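Local coordinates for alkaline phosphatase (Thermus thermophilus, PDB 7KWD), which probably hydrolyses phosphate monoesters as a homodimeric alkaline phosphatase that uses zinc and magnesium ions, at residues 247-255 against 295-303; 308-319 against 436-447. All blocks are in the same frame, centred on the assembly; numbering follows the deposited sequence.

Contact 1 of 2, residues 247-255 against 295-303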
ATOM      1  N   LEU A 247      15.005 -20.554  -0.307  1.00 26.63           N
ATOM      2  CA  LEU A 247      15.890 -19.400  -0.473  1.00 21.84           C
ATOM      3  C   LEU A 247      16.984 -19.409   0.598  1.00 28.69           C
ATOM      4  O   LEU A 247      18.166 -19.167   0.302  1.00 25.21           O
ATOM      5  CB  LEU A 247      15.074 -18.119  -0.454  1.00 24.35           C
ATOM      6  CG  LEU A 247      15.865 -16.850  -0.831  1.00 23.61           C
ATOM      7  CD1 LEU A 247      16.530 -16.985  -2.178  1.00 23.19           C
ATOM      8  CD2 LEU A 247      14.899 -15.657  -0.811  1.00 26.04           C
ATOM      9  N   LYS A 248      16.615 -19.734   1.843  1.00 25.22           N
ATOM     10  CA  LYS A 248      17.604 -19.781   2.919  1.00 20.98           C
ATOM     11  C   LYS A 248      18.746 -20.726   2.586  1.00 23.02           C
ATOM     12  O   LYS A 248      19.931 -20.383   2.773  1.00 21.78           O
ATOM     13  CB  LYS A 248      16.934 -20.222   4.230  1.00 24.74           C
ATOM     14  CG  LYS A 248      17.912 -20.325   5.424  1.00 31.25           C
ATOM     15  CD  LYS A 248      17.147 -20.824   6.662  1.00 37.20           C
ATOM     16  CE  LYS A 248      17.979 -20.766   7.946  1.00 39.67           C
ATOM     17  NZ  LYS A 248      17.195 -21.368   9.071  1.00 47.04           N
ATOM     18  N   GLU A 249      18.420 -21.935   2.119  1.00 22.95           N
ATOM     19  CA  GLU A 249      19.467 -22.914   1.813  1.00 31.37           C
ATOM     20  C   GLU A 249      20.430 -22.378   0.767  1.00 27.03           C
ATOM     21  O   GLU A 249      21.631 -22.661   0.808  1.00 29.21           O
ATOM     22  CB  GLU A 249      18.844 -24.232   1.326  1.00 27.26           C
ATOM     23  CG  GLU A 249      18.315 -25.113   2.476  1.00 34.35           C
ATOM     24  CD  GLU A 249      17.457 -26.306   2.034  1.00 33.59           C
ATOM     25  OE1 GLU A 249      16.725 -26.238   1.014  1.00 30.98           O
ATOM     26  OE2 GLU A 249      17.514 -27.324   2.742  1.00 46.22           O
ATOM     27  N   MET A 250      19.913 -21.635  -0.204  1.00 27.90           N
ATOM     28  CA  MET A 250      20.780 -21.062  -1.230  1.00 21.88           C
ATOM     29  C   MET A 250      21.661 -19.965  -0.643  1.00 21.52           C
ATOM     30  O   MET A 250      22.869 -19.941  -0.894  1.00 21.04           O
ATOM     31  CB  MET A 250      19.923 -20.537  -2.387  1.00 18.93           C
ATOM     32  CG  MET A 250      19.351 -21.660  -3.263  1.00 26.68           C
ATOM     33  SD  MET A 250      18.570 -21.125  -4.786  1.00 27.00           S
ATOM     34  CE  MET A 250      17.010 -20.653  -4.397  1.00 24.82           C
ATOM     35  N   VAL A 251      21.094 -19.074   0.183  1.00 21.36           N
ATOM     36  CA  VAL A 251      21.934 -18.062   0.834  1.00 25.39           C
ATOM     37  C   VAL A 251      23.001 -18.710   1.729  1.00 26.27           C
ATOM     38  O   VAL A 251      24.160 -18.268   1.755  1.00 23.99           O
ATOM     39  CB  VAL A 251      21.056 -17.070   1.616  1.00 22.94           C
ATOM     40  CG1 VAL A 251      21.918 -16.123   2.390  1.00 27.81           C
ATOM     41  CG2 VAL A 251      20.151 -16.267   0.647  1.00 26.98           C
ATOM     42  N   GLN A 252      22.631 -19.751   2.494  1.00 28.89           N
ATOM     43  CA  GLN A 252      23.618 -20.392   3.376  1.00 26.55           C
ATOM     44  C   GLN A 252      24.838 -20.865   2.594  1.00 29.50           C
ATOM     45  O   GLN A 252      25.960 -20.825   3.117  1.00 32.73           O
ATOM     46  CB  GLN A 252      22.996 -21.578   4.117  1.00 27.43           C
ATOM     47  CG  GLN A 252      21.932 -21.182   5.098  1.00 30.54           C
ATOM     48  CD  GLN A 252      21.274 -22.372   5.792  1.00 39.78           C
ATOM     49  OE1 GLN A 252      20.583 -23.196   5.157  1.00 29.09           O
ATOM     50  NE2 GLN A 252      21.425 -22.432   7.120  1.00 33.65           N
ATOM     51  N   ALA A 253      24.645 -21.280   1.338  1.00 25.39           N
ATOM     52  CA  ALA A 253      25.776 -21.702   0.522  1.00 26.64           C
ATOM     53  C   ALA A 253      26.551 -20.515  -0.025  1.00 28.76           C
ATOM     54  O   ALA A 253      27.778 -20.578  -0.157  1.00 26.74           O
ATOM     55  CB  ALA A 253      25.294 -22.591  -0.635  1.00 23.48           C
ATOM     56  N   ALA A 254      25.864 -19.426  -0.363  1.00 25.19           N
ATOM     57  CA  ALA A 254      26.548 -18.327  -1.033  1.00 25.15           C
ATOM     58  C   ALA A 254      27.319 -17.459  -0.053  1.00 27.66           C
ATOM     59  O   ALA A 254      28.432 -17.014  -0.349  1.00 26.84           O
ATOM     60  CB  ALA A 254      25.539 -17.469  -1.794  1.00 22.89           C
ATOM     61  N   LEU A 255      26.733 -17.185   1.094  1.00 24.48           N
ATOM     62  CA  LEU A 255      27.276 -16.157   1.972  1.00 24.52           C
ATOM     63  C   LEU A 255      28.683 -16.486   2.426  1.00 27.96           C
ATOM     64  O   LEU A 255      29.577 -15.642   2.262  1.00 24.69           O
ATOM     65  CB  LEU A 255      26.316 -15.981   3.146  1.00 30.01           C
ATOM     66  CG  LEU A 255      26.332 -14.713   3.976  1.00 37.05           C
ATOM     67  CD1 LEU A 255      26.277 -13.456   3.156  1.00 29.22           C
ATOM     68  CD2 LEU A 255      25.106 -14.823   4.919  1.00 41.14           C
ATOM     69  N   GLU A 295      12.931 -15.853   6.915  1.00 20.74           N
ATOM     70  CA  GLU A 295      14.008 -16.705   7.421  1.00 24.05           C
ATOM     71  C   GLU A 295      15.351 -16.235   6.898  1.00 25.03           C
ATOM     72  O   GLU A 295      16.374 -16.320   7.593  1.00 22.61           O
ATOM     73  CB  GLU A 295      13.790 -18.161   7.018  1.00 23.94           C
ATOM     74  CG  GLU A 295      12.641 -18.830   7.745  1.00 33.83           C
ATOM     75  CD  GLU A 295      12.466 -20.297   7.323  1.00 47.76           C
ATOM     76  OE1 GLU A 295      11.323 -20.676   6.961  1.00 54.76           O
ATOM     77  OE2 GLU A 295      13.472 -21.059   7.340  1.00 41.17           O
ATOM     78  N   VAL A 296      15.373 -15.769   5.647  1.00 22.39           N
ATOM     79  CA  VAL A 296      16.618 -15.270   5.056  1.00 24.08           C
ATOM     80  C   VAL A 296      17.069 -14.008   5.770  1.00 20.40           C
ATOM     81  O   VAL A 296      18.261 -13.829   6.059  1.00 22.53           O
ATOM     82  CB  VAL A 296      16.441 -15.025   3.545  1.00 19.35           C
ATOM     83  CG1 VAL A 296      17.671 -14.304   2.960  1.00 20.86           C
ATOM     84  CG2 VAL A 296      16.200 -16.364   2.810  1.00 22.02           C
ATOM     85  N   LEU A 297      16.121 -13.117   6.064  1.00 25.53           N
ATOM     86  CA  LEU A 297      16.414 -11.877   6.783  1.00 23.63           C
ATOM     87  C   LEU A 297      17.171 -12.155   8.062  1.00 24.87           C
ATOM     88  O   LEU A 297      18.133 -11.452   8.393  1.00 25.80           O
ATOM     89  CB  LEU A 297      15.108 -11.189   7.094  1.00 21.81           C
ATOM     90  CG  LEU A 297      14.975  -9.685   7.156  1.00 30.52           C
ATOM     91  CD1 LEU A 297      15.668  -8.991   6.020  1.00 33.39           C
ATOM     92  CD2 LEU A 297      13.446  -9.419   7.169  1.00 25.89           C
ATOM     93  N   GLU A 298      16.737 -13.176   8.791  1.00 25.51           N
ATOM     94  CA  GLU A 298      17.361 -13.517  10.050  1.00 28.11           C
ATOM     95  C   GLU A 298      18.789 -13.923   9.815  1.00 24.21           C
ATOM     96  O   GLU A 298      19.685 -13.495  10.545  1.00 27.55           O
ATOM     97  CB  GLU A 298      16.565 -14.625  10.718  1.00 26.97           C
ATOM     98  CG  GLU A 298      15.264 -14.069  11.274  1.00 39.94           C
ATOM     99  CD  GLU A 298      14.449 -15.059  12.073  1.00 51.44           C
ATOM    100  OE1 GLU A 298      14.489 -16.262  11.740  1.00 55.80           O
ATOM    101  OE2 GLU A 298      13.740 -14.614  13.010  1.00 69.15           O
ATOM    102  N   LEU A 299      19.026 -14.678   8.743  1.00 26.81           N
ATOM    103  CA  LEU A 299      20.381 -15.042   8.365  1.00 27.73           C
ATOM    104  C   LEU A 299      21.218 -13.822   8.011  1.00 27.85           C
ATOM    105  O   LEU A 299      22.372 -13.692   8.427  1.00 27.12           O
ATOM    106  CB  LEU A 299      20.329 -15.997   7.180  1.00 28.35           C
ATOM    107  CG  LEU A 299      21.313 -17.143   7.295  1.00 43.04           C
ATOM    108  CD1 LEU A 299      20.958 -18.002   8.508  1.00 53.15           C
ATOM    109  CD2 LEU A 299      21.228 -17.913   6.003  1.00 43.96           C
ATOM    110  N   LEU A 300      20.658 -12.924   7.192  1.00 24.21           N
ATOM    111  CA  LEU A 300      21.437 -11.795   6.711  1.00 23.21           C
ATOM    112  C   LEU A 300      21.738 -10.819   7.834  1.00 23.98           C
ATOM    113  O   LEU A 300      22.831 -10.255   7.884  1.00 27.18           O
ATOM    114  CB  LEU A 300      20.683 -11.103   5.575  1.00 22.75           C
ATOM    115  CG  LEU A 300      20.487 -11.966   4.329  1.00 26.48           C
ATOM    116  CD1 LEU A 300      19.733 -11.194   3.246  1.00 24.95           C
ATOM    117  CD2 LEU A 300      21.833 -12.514   3.795  1.00 27.88           C
ATOM    118  N   THR A 301      20.773 -10.569   8.729  1.00 24.10           N
ATOM    119  CA  THR A 301      21.044  -9.624   9.809  1.00 23.93           C
ATOM    120  C   THR A 301      22.066 -10.206  10.782  1.00 24.80           C
ATOM    121  O   THR A 301      22.978  -9.509  11.237  1.00 27.24           O
ATOM    122  CB  THR A 301      19.762  -9.225  10.536  1.00 25.95           C
ATOM    123  OG1 THR A 301      19.083 -10.375  11.041  1.00 23.96           O
ATOM    124  CG2 THR A 301      18.864  -8.460   9.613  1.00 23.82           C
ATOM    125  N   ALA A 302      21.980 -11.500  11.057  1.00 22.15           N
ATOM    126  CA  ALA A 302      22.981 -12.108  11.931  1.00 27.59           C
ATOM    127  C   ALA A 302      24.365 -12.008  11.308  1.00 28.24           C
ATOM    128  O   ALA A 302      25.342 -11.742  12.009  1.00 34.47           O
ATOM    129  CB  ALA A 302      22.607 -13.556  12.234  1.00 33.07           C
ATOM    130  N   PHE A 303      24.468 -12.174   9.985  1.00 26.81           N
ATOM    131  CA  PHE A 303      25.749 -11.926   9.324  1.00 27.89           C
ATOM    132  C   PHE A 303      26.208 -10.470   9.495  1.00 27.13           C
ATOM    133  O   PHE A 303      27.379 -10.206   9.796  1.00 28.62           O
ATOM    134  CB  PHE A 303      25.675 -12.277   7.840  1.00 29.09           C
ATOM    135  CG  PHE A 303      27.006 -12.156   7.135  1.00 27.63           C
ATOM    136  CD1 PHE A 303      27.389 -10.955   6.561  1.00 26.83           C
ATOM    137  CD2 PHE A 303      27.887 -13.220   7.084  1.00 30.07           C
ATOM    138  CE1 PHE A 303      28.609 -10.823   5.940  1.00 30.08           C
ATOM    139  CE2 PHE A 303      29.109 -13.098   6.456  1.00 31.15           C
ATOM    140  CZ  PHE A 303      29.478 -11.889   5.890  1.00 30.64           C
TER
HETATM  141  O   HOH W   1      16.953 -18.332   9.470  1.00 31.87           O
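V296 meets both L247 and V251 where the two helices pack at an angle of 22°. One methyl of V296, CG2, sits against L247 CG at 3.7 Å and also touches the backbone N of K248, while the other, CG1, faces V251 CG2. With its CG1 anti to the backbone N (chi1 174°), V251 turns that methyl to L300 CD2 at 3.9 Å and, a little farther off, to L299 CD2. Next along, L255 lies over one face of the F303 ring: CD1 stands 4.2 Å from the ring centroid, 6° off the normal, a CH-pi contact, and CG rests above the CD2 side. At the solvent edge Q252 CG still closes tightly on L299 CD2, at 3.5 Å. The K248 and E295 pair is looser. The extended chain of K248 crosses E295 at about a right angle, yet K248 NZ stops 4.1 Å from E295 OE2, too far for a salt bridge. A water accepts a weak hydrogen bond from K248 NZ and donates to E295 O. Beneath the apolar side, L247 and V251 pack on V139 of strand 135-140 and V269 of strand 265-271, and V296 and L300 on F44 of strand 40-46, so both helices lie side by side on the same face of these strands.

Contact 2 of 2, residues 308-319 against 436-447; sequences PDTLLIVVSDHA and SPVMLLLYGQGL. With ZN (zinc ion), chain E.
Two backbone hydrogen bonds pair L312 with Y443 and two more pair V314 with L441, making an antiparallel ladder of buried strands. V314 N points at L441 O almost straight (2.8 Å, 172°), in the carbonyl plane; S316 N adds a fifth bond, to M439 O. The non-hydrogen-bonded pairs, I313 with L442 and V315 with L440, put their side chains on one face, where L440 CD1 reaches I313 CG2; V314 and L441 lie side by side on the other, with M439 CE curling back to V314 CG1 at 3.9 Å.

V438 is worth following outward. Its CB rests against S316 CB and OG, both at 3.8 Å. From there the branches part: with CG1 anti to the carbonyl carbon (chi1 -68°), that methyl meets A319 N at 3.5 Å and A319 CB, and CG2 meets S316 O at 3.4 Å. An alanine here would lose both methyls and is likely to open a gap beneath the strand break between S316 and A319, leaving A319 CB without the methyl that packs on it.

This short break carries metal ligands. D317 OD2 and H318 NE2 bind the same zinc ion, one of two, each at 2.2 Å; D47 and S95 complete the site. H318 ND1 donates to A319 O, with that oxygen near the ring plane, which, with the zinc bond at NE2, helps hold the ring's rotation; G48 N holds D317 OD1, and F49 O bonds S316 OG. The apolar ladder thus ends at this zinc, where two second-shell bonds help orient the carboxylate and imidazole that bind it.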
ATOM      1  N   PRO A 308      30.395  -5.798  10.841  1.00 31.85           N
ATOM      2  CA  PRO A 308      29.996  -4.388  10.720  1.00 29.18           C
ATOM      3  C   PRO A 308      30.543  -3.677   9.505  1.00 28.34           C
ATOM      4  O   PRO A 308      30.073  -2.564   9.213  1.00 27.99           O
ATOM      5  CB  PRO A 308      30.529  -3.762  12.014  1.00 36.63           C
ATOM      6  CG  PRO A 308      31.452  -4.781  12.608  1.00 33.78           C
ATOM      7  CD  PRO A 308      31.010  -6.096  12.150  1.00 26.85           C
ATOM      8  N   ASP A 309      31.493  -4.259   8.763  1.00 25.76           N
ATOM      9  CA  ASP A 309      31.894  -3.641   7.498  1.00 26.59           C
ATOM     10  C   ASP A 309      30.870  -3.893   6.374  1.00 27.35           C
ATOM     11  O   ASP A 309      31.140  -3.539   5.220  1.00 25.71           O
ATOM     12  CB  ASP A 309      33.290  -4.132   7.084  1.00 28.79           C
ATOM     13  CG  ASP A 309      33.336  -5.634   6.817  1.00 33.19           C
ATOM     14  OD1 ASP A 309      32.301  -6.330   7.005  1.00 34.67           O
ATOM     15  OD2 ASP A 309      34.405  -6.112   6.403  1.00 34.95           O
ATOM     16  N   THR A 310      29.689  -4.415   6.702  1.00 25.06           N
ATOM     17  CA  THR A 310      28.718  -4.877   5.707  1.00 25.30           C
ATOM     18  C   THR A 310      27.410  -4.121   5.853  1.00 24.52           C
ATOM     19  O   THR A 310      26.853  -4.057   6.958  1.00 25.24           O
ATOM     20  CB  THR A 310      28.433  -6.370   5.876  1.00 21.96           C
ATOM     21  OG1 THR A 310      29.656  -7.108   5.782  1.00 23.38           O
ATOM     22  CG2 THR A 310      27.422  -6.847   4.829  1.00 23.38           C
ATOM     23  N   LEU A 311      26.909  -3.596   4.735  1.00 20.76           N
ATOM     24  CA  LEU A 311      25.610  -2.938   4.704  1.00 18.57           C
ATOM     25  C   LEU A 311      24.563  -3.862   4.092  1.00 26.04           C
ATOM     26  O   LEU A 311      24.801  -4.461   3.041  1.00 24.54           O
ATOM     27  CB  LEU A 311      25.678  -1.635   3.912  1.00 17.47           C
ATOM     28  CG  LEU A 311      24.297  -1.011   3.677  1.00 23.93           C
ATOM     29  CD1 LEU A 311      23.724  -0.520   5.002  1.00 23.05           C
ATOM     30  CD2 LEU A 311      24.378   0.138   2.702  1.00 25.34           C
ATOM     31  N   LEU A 312      23.397  -3.948   4.729  1.00 24.91           N
ATOM     32  CA  LEU A 312      22.279  -4.699   4.200  1.00 19.76           C
ATOM     33  C   LEU A 312      21.191  -3.722   3.791  1.00 25.09           C
ATOM     34  O   LEU A 312      20.702  -2.938   4.615  1.00 22.88           O
ATOM     35  CB  LEU A 312      21.741  -5.719   5.210  1.00 17.41           C
ATOM     36  CG  LEU A 312      20.380  -6.289   4.853  1.00 21.88           C
ATOM     37  CD1 LEU A 312      20.436  -7.069   3.539  1.00 22.45           C
ATOM     38  CD2 LEU A 312      19.876  -7.118   5.993  1.00 22.32           C
ATOM     39  N   ILE A 313      20.826  -3.760   2.512  1.00 21.44           N
ATOM     40  CA  ILE A 313      19.693  -3.011   1.978  1.00 19.91           C
ATOM     41  C   ILE A 313      18.575  -4.003   1.703  1.00 20.17           C
ATOM     42  O   ILE A 313      18.787  -4.962   0.957  1.00 22.80           O
ATOM     43  CB  ILE A 313      20.062  -2.252   0.685  1.00 17.88           C
ATOM     44  CG1 ILE A 313      21.169  -1.243   0.951  1.00 21.48           C
ATOM     45  CG2 ILE A 313      18.797  -1.594   0.091  1.00 18.39           C
ATOM     46  CD1 ILE A 313      21.526  -0.372  -0.263  1.00 23.50           C
ATOM     47  N   VAL A 314      17.391  -3.755   2.261  1.00 20.87           N
ATOM     48  CA  VAL A 314      16.195  -4.559   2.003  1.00 18.24           C
ATOM     49  C   VAL A 314      15.183  -3.660   1.305  1.00 22.21           C
ATOM     50  O   VAL A 314      14.801  -2.609   1.834  1.00 22.67           O
ATOM     51  CB  VAL A 314      15.616  -5.157   3.291  1.00 23.16           C
ATOM     52  CG1 VAL A 314      14.489  -6.124   2.985  1.00 23.88           C
ATOM     53  CG2 VAL A 314      16.707  -5.864   4.043  1.00 20.19           C
ATOM     54  N   VAL A 315      14.749  -4.064   0.116  1.00 21.68           N
ATOM     55  CA  VAL A 315      13.959  -3.180  -0.723  1.00 19.49           C
ATOM     56  C   VAL A 315      12.981  -4.000  -1.547  1.00 20.89           C
ATOM     57  O   VAL A 315      13.304  -5.100  -2.025  1.00 22.04           O
ATOM     58  CB  VAL A 315      14.866  -2.340  -1.644  1.00 19.80           C
ATOM     59  CG1 VAL A 315      15.543  -3.228  -2.663  1.00 22.23           C
ATOM     60  CG2 VAL A 315      14.070  -1.201  -2.306  1.00 20.69           C
ATOM     61  N   SER A 316      11.790  -3.453  -1.727  1.00 18.85           N
ATOM     62  CA  SER A 316      10.869  -3.976  -2.726  1.00 18.90           C
ATOM     63  C   SER A 316      11.073  -3.217  -4.030  1.00 21.66           C
ATOM     64  O   SER A 316      11.309  -1.998  -4.013  1.00 19.82           O
ATOM     65  CB  SER A 316       9.420  -3.826  -2.261  1.00 20.00           C
ATOM     66  OG  SER A 316       8.552  -4.135  -3.348  1.00 26.97           O
ATOM     67  N   ASP A 317      10.974  -3.923  -5.174  1.00 23.22           N
ATOM     68  CA  ASP A 317      11.154  -3.220  -6.449  1.00 20.36           C
ATOM     69  C   ASP A 317       9.882  -2.583  -6.992  1.00 22.20           C
ATOM     70  O   ASP A 317       9.971  -1.681  -7.826  1.00 19.77           O
ATOM     71  CB  ASP A 317      11.773  -4.145  -7.510  1.00 22.43           C
ATOM     72  CG  ASP A 317      10.870  -5.247  -7.946  1.00 22.13           C
ATOM     73  OD1 ASP A 317       9.944  -5.661  -7.209  1.00 20.07           O
ATOM     74  OD2 ASP A 317      11.111  -5.740  -9.068  1.00 27.02           O
ATOM     75  N   HIS A 318       8.716  -3.031  -6.538  1.00 23.78           N
ATOM     76  CA  HIS A 318       7.419  -2.431  -6.832  1.00 23.60           C
ATOM     77  C   HIS A 318       6.374  -3.313  -6.148  1.00 23.49           C
ATOM     78  O   HIS A 318       6.653  -4.464  -5.779  1.00 21.47           O
ATOM     79  CB  HIS A 318       7.099  -2.377  -8.329  1.00 17.51           C
ATOM     80  CG  HIS A 318       7.253  -3.707  -8.967  1.00 27.90           C
ATOM     81  ND1 HIS A 318       6.292  -4.692  -8.865  1.00 21.41           N
ATOM     82  CD2 HIS A 318       8.299  -4.265  -9.601  1.00 29.13           C
ATOM     83  CE1 HIS A 318       6.726  -5.785  -9.449  1.00 23.41           C
ATOM     84  NE2 HIS A 318       7.932  -5.542  -9.917  1.00 26.76           N
ATOM     85  N   ALA A 319       5.169  -2.781  -6.038  1.00 24.94           N
ATOM     86  CA  ALA A 319       4.039  -3.535  -5.552  1.00 20.19           C
ATOM     87  C   ALA A 319       3.375  -4.293  -6.700  1.00 24.36           C
ATOM     88  O   ALA A 319       3.440  -3.882  -7.864  1.00 22.42           O
ATOM     89  CB  ALA A 319       3.020  -2.604  -4.890  1.00 24.90           C
ATOM     90  N   SER A 436       2.079   2.014  -6.398  1.00 18.69           N
ATOM     91  CA  SER A 436       2.331   2.393  -5.014  1.00 22.25           C
ATOM     92  C   SER A 436       3.829   2.541  -4.715  1.00 21.34           C
ATOM     93  O   SER A 436       4.637   1.680  -5.104  1.00 22.77           O
ATOM     94  CB  SER A 436       1.740   1.306  -4.097  1.00 22.85           C
ATOM     95  OG  SER A 436       2.255   1.442  -2.780  1.00 37.64           O
ATOM     96  N   PRO A 437       4.224   3.519  -3.922  1.00 22.95           N
ATOM     97  CA  PRO A 437       5.584   3.478  -3.359  1.00 22.34           C
ATOM     98  C   PRO A 437       5.724   2.310  -2.389  1.00 24.66           C
ATOM     99  O   PRO A 437       4.749   1.861  -1.781  1.00 25.85           O
ATOM    100  CB  PRO A 437       5.727   4.829  -2.656  1.00 20.73           C
ATOM    101  CG  PRO A 437       4.334   5.327  -2.462  1.00 27.32           C
ATOM    102  CD  PRO A 437       3.501   4.744  -3.560  1.00 21.52           C
ATOM    103  N   VAL A 438       6.944   1.781  -2.275  1.00 19.22           N
ATOM    104  CA  VAL A 438       7.172   0.544  -1.538  1.00 21.91           C
ATOM    105  C   VAL A 438       8.403   0.672  -0.640  1.00 18.83           C
ATOM    106  O   VAL A 438       9.101   1.685  -0.621  1.00 16.82           O
ATOM    107  CB  VAL A 438       7.320  -0.664  -2.487  1.00 25.44           C
ATOM    108  CG1 VAL A 438       5.975  -0.935  -3.148  1.00 25.49           C
ATOM    109  CG2 VAL A 438       8.402  -0.369  -3.514  1.00 23.26           C
ATOM    110  N   MET A 439       8.635  -0.402   0.108  1.00 18.77           N
ATOM    111  CA  MET A 439       9.592  -0.428   1.207  1.00 21.93           C
ATOM    112  C   MET A 439      11.036  -0.248   0.766  1.00 23.05           C
ATOM    113  O   MET A 439      11.502  -0.867  -0.183  1.00 21.21           O
ATOM    114  CB  MET A 439       9.467  -1.766   1.919  1.00 22.11           C
ATOM    115  CG  MET A 439      10.516  -2.049   2.963  1.00 29.70           C
ATOM    116  SD  MET A 439      10.269  -3.688   3.668  1.00 25.83           S
ATOM    117  CE  MET A 439      10.905  -4.739   2.443  1.00 23.79           C
ATOM    118  N   LEU A 440      11.771   0.570   1.535  1.00 17.83           N
ATOM    119  CA  LEU A 440      13.230   0.633   1.481  1.00 19.01           C
ATOM    120  C   LEU A 440      13.750   0.670   2.911  1.00 18.99           C
ATOM    121  O   LEU A 440      13.341   1.538   3.692  1.00 22.00           O
ATOM    122  CB  LEU A 440      13.717   1.870   0.736  1.00 19.25           C
ATOM    123  CG  LEU A 440      15.191   2.272   0.852  1.00 20.05           C
ATOM    124  CD1 LEU A 440      16.176   1.237   0.262  1.00 25.27           C
ATOM    125  CD2 LEU A 440      15.362   3.569   0.119  1.00 24.07           C
ATOM    126  N   LEU A 441      14.664  -0.239   3.228  1.00 20.53           N
ATOM    127  CA  LEU A 441      15.128  -0.428   4.601  1.00 20.70           C
ATOM    128  C   LEU A 441      16.629  -0.654   4.632  1.00 21.40           C
ATOM    129  O   LEU A 441      17.157  -1.429   3.834  1.00 19.81           O
ATOM    130  CB  LEU A 441      14.420  -1.624   5.247  1.00 19.08           C
ATOM    131  CG  LEU A 441      14.981  -2.332   6.486  1.00 22.91           C
ATOM    132  CD1 LEU A 441      14.745  -1.492   7.703  1.00 23.72           C
ATOM    133  CD2 LEU A 441      14.266  -3.662   6.651  1.00 30.00           C
ATOM    134  N   LEU A 442      17.293  -0.029   5.600  1.00 19.65           N
ATOM    135  CA  LEU A 442      18.738  -0.109   5.763  1.00 24.11           C
ATOM    136  C   LEU A 442      19.094  -0.783   7.077  1.00 24.87           C
ATOM    137  O   LEU A 442      18.602  -0.393   8.144  1.00 22.81           O
ATOM    138  CB  LEU A 442      19.383   1.269   5.743  1.00 26.60           C
ATOM    139  CG  LEU A 442      19.074   2.116   4.506  1.00 22.00           C
ATOM    140  CD1 LEU A 442      19.695   3.522   4.663  1.00 24.37           C
ATOM    141  CD2 LEU A 442      19.605   1.438   3.298  1.00 25.42           C
ATOM    142  N   TYR A 443      19.957  -1.780   7.013  1.00 21.72           N
ATOM    143  CA  TYR A 443      20.331  -2.533   8.209  1.00 24.39           C
ATOM    144  C   TYR A 443      21.848  -2.513   8.273  1.00 25.45           C
ATOM    145  O   TYR A 443      22.531  -3.206   7.501  1.00 20.81           O
ATOM    146  CB  TYR A 443      19.784  -3.957   8.189  1.00 25.35           C
ATOM    147  CG  TYR A 443      20.063  -4.692   9.481  1.00 21.92           C
ATOM    148  CD1 TYR A 443      21.262  -5.363   9.684  1.00 29.13           C
ATOM    149  CD2 TYR A 443      19.149  -4.679  10.517  1.00 22.68           C
ATOM    150  CE1 TYR A 443      21.534  -6.009  10.880  1.00 23.17           C
ATOM    151  CE2 TYR A 443      19.411  -5.338  11.701  1.00 24.90           C
ATOM    152  CZ  TYR A 443      20.600  -6.008  11.873  1.00 27.59           C
ATOM    153  OH  TYR A 443      20.832  -6.656  13.071  1.00 26.71           O
ATOM    154  N   GLY A 444      22.366  -1.721   9.175  1.00 33.28           N
ATOM    155  CA  GLY A 444      23.802  -1.555   9.268  1.00 42.09           C
ATOM    156  C   GLY A 444      24.169  -0.779  10.510  1.00 56.18           C
ATOM    157  O   GLY A 444      23.310  -0.250  11.228  1.00 42.28           O
ATOM    158  N   GLN A 445      25.484  -0.730  10.735  1.00 54.72           N
ATOM    159  CA  GLN A 445      26.035  -0.072  11.905  1.00 53.86           C
ATOM    160  C   GLN A 445      26.126   1.415  11.639  1.00 34.29           C
ATOM    161  O   GLN A 445      26.609   1.838  10.581  1.00 39.94           O
ATOM    162  CB  GLN A 445      27.419  -0.645  12.223  1.00 52.18           C
ATOM    163  CG  GLN A 445      28.157   0.069  13.347  1.00 53.03           C
ATOM    164  CD  GLN A 445      29.421  -0.679  13.771  1.00 69.45           C
ATOM    165  OE1 GLN A 445      30.534  -0.324  13.362  1.00 57.12           O
ATOM    166  NE2 GLN A 445      29.248  -1.724  14.589  1.00 56.33           N
ATOM    167  N   GLY A 446      25.649   2.209  12.588  1.00 40.07           N
ATOM    168  CA  GLY A 446      25.900   3.638  12.567  1.00 40.98           C
ATOM    169  C   GLY A 446      24.975   4.466  11.712  1.00 30.00           C
ATOM    170  O   GLY A 446      25.346   5.562  11.301  1.00 30.96           O
ATOM    171  N   LEU A 447      23.768   3.981  11.452  1.00 34.93           N
ATOM    172  CA  LEU A 447      22.842   4.637  10.551  1.00 33.27           C
ATOM    173  C   LEU A 447      21.730   5.336  11.290  1.00 35.12           C
ATOM    174  O   LEU A 447      20.768   5.782  10.666  1.00 31.64           O
ATOM    175  CB  LEU A 447      22.254   3.615   9.586  1.00 28.82           C
ATOM    176  CG  LEU A 447      23.282   2.998   8.649  1.00 32.90           C
ATOM    177  CD1 LEU A 447      22.632   1.970   7.783  1.00 36.55           C
ATOM    178  CD2 LEU A 447      23.948   4.079   7.787  1.00 31.10           C
TER
HETATM  179 ZN    ZN E 603       9.622  -7.019 -10.008  1.00 37.00          ZN
HETATM  180  O   HOH W   2      27.335  -2.795   9.472  1.00 24.43           O
HETATM  181  O   HOH W   3       4.992   0.059  -7.137  1.00 20.79           O

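How the contacts relate
From the N terminus, the chain first supplies strand 40-46, then reaches 247-255. Contact 1 closes a loop of 39 residues, through strand 265-271 and helix 273-280, when helix 283-306 returns alongside. That helix runs almost directly into strand 310-325, which opens contact 2; the much longer loop of 116 residues closes at 436-447. The two contacts follow in series, neither enclosing nor crossing the other, yet they touch: T301 packs on Y443 and L312, and L297 on V314. Helix 283-306 therefore touches both helix 247-259 beside it and the strand pair that leads to the zinc site, joining the two contacts on one side of the strands.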